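Local coordinates for colicin B (Escherichia coli, PDB 1RH1), which forms channels in the cytoplasmic membrane of Escherichia coli and close relatives, depolarising it and so dissipating the energy of the target cell, at residues K319-K324 with A460-S465; E402-K407 with S465-S470. All blocks are in the same frame, centred on the assembly; numbering follows the deposited sequence.

Interaction 1: K319-K324 with A460-S465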
ATOM      1  N   LYS A 319      -6.750  15.295  -1.185  1.00 11.51           N
ATOM      2  CA  LYS A 319      -5.840  16.021  -0.313  1.00 14.31           C
ATOM      3  C   LYS A 319      -5.475  17.412  -0.834  1.00 13.64           C
ATOM      4  O   LYS A 319      -5.354  18.359  -0.050  1.00 10.87           O
ATOM      5  CB  LYS A 319      -4.586  15.183  -0.152  1.00 20.02           C
ATOM      6  CG  LYS A 319      -3.440  15.720   0.690  1.00 26.21           C
ATOM      7  CD  LYS A 319      -3.806  15.624   2.166  1.00 34.58           C
ATOM      8  CE  LYS A 319      -2.592  15.132   2.979  1.00 40.44           C
ATOM      9  NZ  LYS A 319      -2.994  14.586   4.274  1.00 43.15           N
ATOM     10  N   THR A 320      -5.330  17.561  -2.163  1.00 11.96           N
ATOM     11  CA  THR A 320      -4.938  18.844  -2.711  1.00 10.88           C
ATOM     12  C   THR A 320      -6.098  19.822  -2.725  1.00 11.04           C
ATOM     13  O   THR A 320      -5.852  21.012  -2.538  1.00 14.64           O
ATOM     14  CB  THR A 320      -4.357  18.729  -4.165  1.00 12.13           C
ATOM     15  OG1 THR A 320      -5.441  18.715  -5.065  1.00 17.30           O
ATOM     16  CG2 THR A 320      -3.521  17.482  -4.387  1.00  7.47           C
ATOM     17  N   VAL A 321      -7.352  19.395  -2.943  1.00  9.83           N
ATOM     18  CA  VAL A 321      -8.453  20.363  -2.947  1.00  5.99           C
ATOM     19  C   VAL A 321      -8.824  20.728  -1.522  1.00  7.20           C
ATOM     20  O   VAL A 321      -9.268  21.838  -1.248  1.00  4.24           O
ATOM     21  CB  VAL A 321      -9.729  19.830  -3.695  1.00  6.55           C
ATOM     22  CG1 VAL A 321      -9.227  19.385  -5.041  1.00  6.81           C
ATOM     23  CG2 VAL A 321     -10.432  18.655  -3.054  1.00  4.64           C
ATOM     24  N   LEU A 322      -8.604  19.813  -0.584  1.00  5.32           N
ATOM     25  CA  LEU A 322      -8.860  20.147   0.795  1.00  5.91           C
ATOM     26  C   LEU A 322      -7.778  21.119   1.270  1.00  7.37           C
ATOM     27  O   LEU A 322      -8.153  22.068   1.967  1.00  4.28           O
ATOM     28  CB  LEU A 322      -8.881  18.856   1.644  1.00  4.03           C
ATOM     29  CG  LEU A 322     -10.066  17.884   1.529  1.00  3.05           C
ATOM     30  CD1 LEU A 322      -9.658  16.568   2.147  1.00  4.93           C
ATOM     31  CD2 LEU A 322     -11.304  18.418   2.224  1.00  2.00           C
ATOM     32  N   THR A 323      -6.483  20.987   0.876  1.00  6.20           N
ATOM     33  CA  THR A 323      -5.497  21.951   1.360  1.00  9.88           C
ATOM     34  C   THR A 323      -5.701  23.300   0.713  1.00  8.86           C
ATOM     35  O   THR A 323      -5.644  24.288   1.436  1.00 14.28           O
ATOM     36  CB  THR A 323      -4.035  21.573   1.102  1.00  8.65           C
ATOM     37  OG1 THR A 323      -3.825  21.598  -0.299  1.00 18.92           O
ATOM     38  CG2 THR A 323      -3.695  20.236   1.725  1.00  9.81           C
ATOM     39  N   LYS A 324      -5.963  23.396  -0.594  1.00  7.72           N
ATOM     40  CA  LYS A 324      -6.301  24.682  -1.167  1.00  8.31           C
ATOM     41  C   LYS A 324      -7.569  25.244  -0.509  1.00  6.68           C
ATOM     42  O   LYS A 324      -7.581  26.441  -0.226  1.00 10.75           O
ATOM     43  CB  LYS A 324      -6.514  24.551  -2.675  1.00  9.97           C
ATOM     44  CG  LYS A 324      -6.670  25.862  -3.465  1.00 12.54           C
ATOM     45  CD  LYS A 324      -5.426  26.730  -3.291  1.00 18.74           C
ATOM     46  CE  LYS A 324      -5.252  27.860  -4.308  1.00 23.81           C
ATOM     47  NZ  LYS A 324      -6.246  28.908  -4.202  1.00 24.85           N
ATOM     48  N   ALA A 460     -16.915  17.542  -2.434  1.00  3.05           N
ATOM     49  CA  ALA A 460     -18.068  18.421  -2.529  1.00  2.47           C
ATOM     50  C   ALA A 460     -18.001  19.583  -1.559  1.00  3.39           C
ATOM     51  O   ALA A 460     -18.573  20.638  -1.827  1.00  5.10           O
ATOM     52  CB  ALA A 460     -19.335  17.667  -2.247  1.00  2.00           C
ATOM     53  N   LEU A 461     -17.316  19.413  -0.426  1.00  3.10           N
ATOM     54  CA  LEU A 461     -17.124  20.498   0.520  1.00  3.51           C
ATOM     55  C   LEU A 461     -16.147  21.511  -0.064  1.00  7.16           C
ATOM     56  O   LEU A 461     -16.363  22.715   0.058  1.00  5.75           O
ATOM     57  CB  LEU A 461     -16.521  20.031   1.820  1.00  3.84           C
ATOM     58  CG  LEU A 461     -17.264  20.271   3.123  1.00  7.05           C
ATOM     59  CD1 LEU A 461     -16.266  19.982   4.208  1.00  2.00           C
ATOM     60  CD2 LEU A 461     -17.797  21.690   3.281  1.00  2.93           C
ATOM     61  N   SER A 462     -15.074  21.046  -0.716  1.00  5.80           N
ATOM     62  CA  SER A 462     -14.082  21.926  -1.285  1.00  4.22           C
ATOM     63  C   SER A 462     -14.653  22.816  -2.356  1.00  9.25           C
ATOM     64  O   SER A 462     -14.680  24.015  -2.127  1.00 11.26           O
ATOM     65  CB  SER A 462     -12.976  21.116  -1.840  1.00  2.00           C
ATOM     66  OG  SER A 462     -12.323  20.622  -0.688  1.00  8.06           O
ATOM     67  N   LEU A 463     -15.166  22.299  -3.477  1.00  7.22           N
ATOM     68  CA  LEU A 463     -15.834  23.071  -4.523  1.00  4.64           C
ATOM     69  C   LEU A 463     -16.814  24.098  -3.992  1.00  3.41           C
ATOM     70  O   LEU A 463     -16.784  25.230  -4.439  1.00  5.43           O
ATOM     71  CB  LEU A 463     -16.542  22.095  -5.420  1.00  2.23           C
ATOM     72  CG  LEU A 463     -17.380  22.506  -6.589  1.00  2.00           C
ATOM     73  CD1 LEU A 463     -16.593  23.272  -7.616  1.00  2.00           C
ATOM     74  CD2 LEU A 463     -17.880  21.238  -7.229  1.00  2.00           C
ATOM     75  N   PHE A 464     -17.628  23.771  -3.001  1.00  2.00           N
ATOM     76  CA  PHE A 464     -18.573  24.704  -2.451  1.00  2.00           C
ATOM     77  C   PHE A 464     -17.893  25.809  -1.693  1.00  2.64           C
ATOM     78  O   PHE A 464     -18.235  26.986  -1.828  1.00  5.75           O
ATOM     79  CB  PHE A 464     -19.491  23.985  -1.527  1.00  2.00           C
ATOM     80  CG  PHE A 464     -20.565  24.876  -0.944  1.00  2.00           C
ATOM     81  CD1 PHE A 464     -21.568  25.382  -1.764  1.00  2.00           C
ATOM     82  CD2 PHE A 464     -20.547  25.172   0.411  1.00  2.00           C
ATOM     83  CE1 PHE A 464     -22.551  26.188  -1.208  1.00  2.00           C
ATOM     84  CE2 PHE A 464     -21.541  25.981   0.955  1.00  2.00           C
ATOM     85  CZ  PHE A 464     -22.542  26.488   0.144  1.00  2.00           C
ATOM     86  N   SER A 465     -16.949  25.392  -0.850  1.00  4.01           N
ATOM     87  CA  SER A 465     -16.195  26.335  -0.043  1.00  5.31           C
ATOM     88  C   SER A 465     -15.272  27.172  -0.903  1.00  3.72           C
ATOM     89  O   SER A 465     -15.242  28.377  -0.716  1.00  6.68           O
ATOM     90  CB  SER A 465     -15.381  25.602   0.989  1.00  7.08           C
ATOM     91  OG  SER A 465     -16.241  24.836   1.814  1.00  7.91           O
TER
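Val321 lays its CG2 methyl over the side chain of Ser462, with CG2 3.7 Å from Ser462 CB and 3.6 Å from Ser462 OG. Val321 CB and Ser462 CB lie 4.0 Å apart. Val321 gives the meeting one branch alone: with chi1 at -52°, CG2 sits between the backbone N and the carbonyl carbon and faces the serine, while CG1 is turned opposite the carbonyl carbon. From the next residue along, Leu322 adds the tip of its side chain, and its CD2 methyl reaches Ser462 OG at 3.8 Å although the CB bond of this leucine does not aim at the other helix. Ser462 is thus met by two branched aliphatic residues of 319-324, and the backbones come near enough for the CA atoms of Leu322 and Ser462 to lie 5.9 Å apart.

The polar side of the contact is soft. Ser462 OG stands 3.3 Å from Val321 O, a weak hydrogen bond; Ala458 O and Thr325 OG1 are further weak partners of the same hydroxyl. Thr325 OG1 also hydrogen-bonds Val321 O, so the carbonyl has a firmer partner in its own helix. Leu322 also rests on Ile355 of helix 342-357. The small serine lets helices 291-340 and 457-472 pack closely within the all-helical, pore-forming colicin domain. Helix 457-472 and the following helix 479-495 overlap the two predicted transmembrane segments, consistent with the hydrophobic helical hairpin buried at the centre of this domain in channel-forming colicins.

Interaction 2: E402-K407 with S465-S470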
ATOM      1  N   GLU A 402     -16.984  29.559 -15.479  1.00  7.11           N
ATOM      2  CA  GLU A 402     -16.138  28.728 -16.323  1.00 10.43           C
ATOM      3  C   GLU A 402     -14.700  28.654 -15.909  1.00  6.42           C
ATOM      4  O   GLU A 402     -14.082  27.617 -16.110  1.00  6.24           O
ATOM      5  CB  GLU A 402     -16.113  29.187 -17.767  1.00 14.80           C
ATOM      6  CG  GLU A 402     -17.368  28.918 -18.594  1.00 21.65           C
ATOM      7  CD  GLU A 402     -17.484  27.543 -19.244  1.00 25.26           C
ATOM      8  OE1 GLU A 402     -16.496  26.800 -19.336  1.00 25.85           O
ATOM      9  OE2 GLU A 402     -18.592  27.240 -19.685  1.00 28.20           O
ATOM     10  N   ASP A 403     -14.140  29.721 -15.349  1.00  7.52           N
ATOM     11  CA  ASP A 403     -12.759  29.628 -14.901  1.00  9.57           C
ATOM     12  C   ASP A 403     -12.619  29.013 -13.506  1.00 10.75           C
ATOM     13  O   ASP A 403     -11.621  28.335 -13.242  1.00  9.27           O
ATOM     14  CB  ASP A 403     -12.119  31.009 -14.944  1.00 15.53           C
ATOM     15  CG  ASP A 403     -10.606  30.893 -15.080  1.00 20.04           C
ATOM     16  OD1 ASP A 403     -10.091  30.346 -16.078  1.00 19.55           O
ATOM     17  OD2 ASP A 403      -9.950  31.352 -14.144  1.00 23.16           O
ATOM     18  N   MET A 404     -13.630  29.186 -12.631  1.00  9.32           N
ATOM     19  CA  MET A 404     -13.702  28.523 -11.334  1.00  9.60           C
ATOM     20  C   MET A 404     -13.815  27.015 -11.550  1.00 11.07           C
ATOM     21  O   MET A 404     -13.399  26.195 -10.724  1.00 12.64           O
ATOM     22  CB  MET A 404     -14.915  29.022 -10.565  1.00  8.18           C
ATOM     23  CG  MET A 404     -15.040  28.480  -9.144  1.00  6.00           C
ATOM     24  SD  MET A 404     -13.568  28.673  -8.103  1.00  2.00           S
ATOM     25  CE  MET A 404     -13.652  30.428  -8.039  1.00  2.52           C
ATOM     26  N   GLY A 405     -14.381  26.676 -12.718  1.00  9.86           N
ATOM     27  CA  GLY A 405     -14.482  25.317 -13.192  1.00  9.80           C
ATOM     28  C   GLY A 405     -13.091  24.821 -13.520  1.00 13.07           C
ATOM     29  O   GLY A 405     -12.624  23.872 -12.905  1.00 10.20           O
ATOM     30  N   ASN A 406     -12.404  25.512 -14.433  1.00 14.00           N
ATOM     31  CA  ASN A 406     -11.046  25.189 -14.829  1.00 17.76           C
ATOM     32  C   ASN A 406     -10.033  25.109 -13.707  1.00 19.49           C
ATOM     33  O   ASN A 406      -8.982  24.515 -13.935  1.00 23.35           O
ATOM     34  CB  ASN A 406     -10.526  26.201 -15.842  1.00 20.27           C
ATOM     35  CG  ASN A 406     -11.257  26.153 -17.176  1.00 20.87           C
ATOM     36  OD1 ASN A 406     -11.542  27.178 -17.803  1.00 27.11           O
ATOM     37  ND2 ASN A 406     -11.578  24.957 -17.655  1.00 21.83           N
ATOM     38  N   LYS A 407     -10.273  25.643 -12.503  1.00 18.91           N
ATOM     39  CA  LYS A 407      -9.322  25.508 -11.404  1.00 23.25           C
ATOM     40  C   LYS A 407      -9.178  24.123 -10.780  1.00 22.83           C
ATOM     41  O   LYS A 407     -10.023  23.579 -10.068  1.00 19.25           O
ATOM     42  CB  LYS A 407      -9.656  26.453 -10.279  1.00 25.32           C
ATOM     43  CG  LYS A 407      -9.689  27.931 -10.648  1.00 26.35           C
ATOM     44  CD  LYS A 407      -8.386  28.421 -11.232  1.00 28.14           C
ATOM     45  CE  LYS A 407      -8.486  29.933 -11.265  1.00 31.31           C
ATOM     46  NZ  LYS A 407      -7.231  30.552 -11.662  1.00 34.73           N
ATOM     47  N   SER A 465     -16.949  25.392  -0.850  1.00  4.01           N
ATOM     48  CA  SER A 465     -16.195  26.335  -0.043  1.00  5.31           C
ATOM     49  C   SER A 465     -15.272  27.172  -0.903  1.00  3.72           C
ATOM     50  O   SER A 465     -15.242  28.377  -0.716  1.00  6.68           O
ATOM     51  CB  SER A 465     -15.381  25.602   0.989  1.00  7.08           C
ATOM     52  OG  SER A 465     -16.241  24.836   1.814  1.00  7.91           O
ATOM     53  N   LEU A 466     -14.546  26.581  -1.854  1.00  3.11           N
ATOM     54  CA  LEU A 466     -13.731  27.296  -2.804  1.00  2.50           C
ATOM     55  C   LEU A 466     -14.550  28.261  -3.636  1.00  7.29           C
ATOM     56  O   LEU A 466     -14.193  29.432  -3.664  1.00 11.89           O
ATOM     57  CB  LEU A 466     -13.065  26.368  -3.750  1.00  2.00           C
ATOM     58  CG  LEU A 466     -11.883  25.615  -3.253  1.00  6.24           C
ATOM     59  CD1 LEU A 466     -11.380  24.738  -4.373  1.00 10.57           C
ATOM     60  CD2 LEU A 466     -10.774  26.562  -2.863  1.00  7.55           C
ATOM     61  N   THR A 467     -15.647  27.854  -4.300  1.00  8.60           N
ATOM     62  CA  THR A 467     -16.482  28.759  -5.090  1.00  7.77           C
ATOM     63  C   THR A 467     -16.959  29.927  -4.235  1.00  7.77           C
ATOM     64  O   THR A 467     -16.891  31.057  -4.721  1.00 11.58           O
ATOM     65  CB  THR A 467     -17.732  28.035  -5.663  1.00  2.00           C
ATOM     66  OG1 THR A 467     -17.277  26.950  -6.460  1.00  2.00           O
ATOM     67  CG2 THR A 467     -18.583  28.946  -6.526  1.00  2.00           C
ATOM     68  N   LEU A 468     -17.395  29.709  -2.977  1.00  7.84           N
ATOM     69  CA  LEU A 468     -17.846  30.816  -2.148  1.00  5.18           C
ATOM     70  C   LEU A 468     -16.739  31.749  -1.662  1.00  4.56           C
ATOM     71  O   LEU A 468     -16.858  32.969  -1.758  1.00  7.90           O
ATOM     72  CB  LEU A 468     -18.590  30.304  -0.922  1.00  2.00           C
ATOM     73  CG  LEU A 468     -19.868  29.529  -1.059  1.00  2.00           C
ATOM     74  CD1 LEU A 468     -20.614  29.608   0.254  1.00  2.00           C
ATOM     75  CD2 LEU A 468     -20.749  30.121  -2.126  1.00  2.00           C
ATOM     76  N   GLY A 469     -15.640  31.181  -1.156  1.00  6.89           N
ATOM     77  CA  GLY A 469     -14.523  31.908  -0.580  1.00  2.50           C
ATOM     78  C   GLY A 469     -13.737  32.653  -1.626  1.00  2.22           C
ATOM     79  O   GLY A 469     -13.589  33.866  -1.533  1.00  2.64           O
ATOM     80  N   SER A 470     -13.260  31.946  -2.650  1.00  2.00           N
ATOM     81  CA  SER A 470     -12.495  32.595  -3.698  1.00  3.83           C
ATOM     82  C   SER A 470     -13.303  33.512  -4.611  1.00  2.97           C
ATOM     83  O   SER A 470     -12.777  34.163  -5.507  1.00  7.57           O
ATOM     84  CB  SER A 470     -11.768  31.517  -4.509  1.00  6.11           C
ATOM     85  OG  SER A 470     -12.654  30.693  -5.226  1.00  6.81           O
TER
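Leu466 O receives two donors from Ser470, the residue whose hydroxyl faces Met404: the backbone N at 2.9 Å and the side-chain OG, the latter 48° out of the carbonyl plane. The OG bond is modelled very short, so its length should not be pressed, but its direction turns the serine hydroxyl back along its own helix.

Across the gap Met404 supplies almost everything that helix 401-406 brings to the meeting. Its CG leaves opposite the backbone N (chi1 -176°), which sends the chain out from the helix, and further bends at chi2 and chi3 fold the terminal methyl over toward Ser470. SD lies 3.6 Å from Ser470 OG, and the CE methyl comes nearer still, at a modelled separation that is tight enough to be doubtful. Nearer the root of the chain, CG passes Thr467 OG1 at 3.8 Å, the two side chains crossing at a slant, while SD is 4.2 Å from Thr467 CA. The thioether is therefore laid along the surface of 465-470, over one turn from Thr467 to Ser470. Phe399 touches both Met404 and Thr467 and so joins them from a neighbouring loop.

Of the hydroxyls that Met404 meets, Thr467 OG1 is hydrogen-bonded to Leu463 O within its own helix, and Ser470 OG probably to Leu466 O, though that bond is modelled too short to weigh. No hydrogen bond crosses between the segments; the turn meets the methionine without one, and the contact is probably one of dispersion and shape.

How the interactions relate
Reading from the N terminus, the chain passes first through 319-324 on the long helix 291-340, then through 402-407, most of the short helix 401-406 and the residue after it, and reaches helix 457-472, where 460-465 and 465-470 overlap at Ser465. Interaction 1 closes a loop of 135 residues and interaction 2 one of 57, both rich in helix and without strand. The segments alternate along the chain, so the two loops cross and neither nests in the other. Their centres lie about 10 Å apart, and Lys324 O packs on Leu466 CD2 between them. Together they tie helices 291-340 and 401-406 to successive turns of one buried helix of the pore-forming domain.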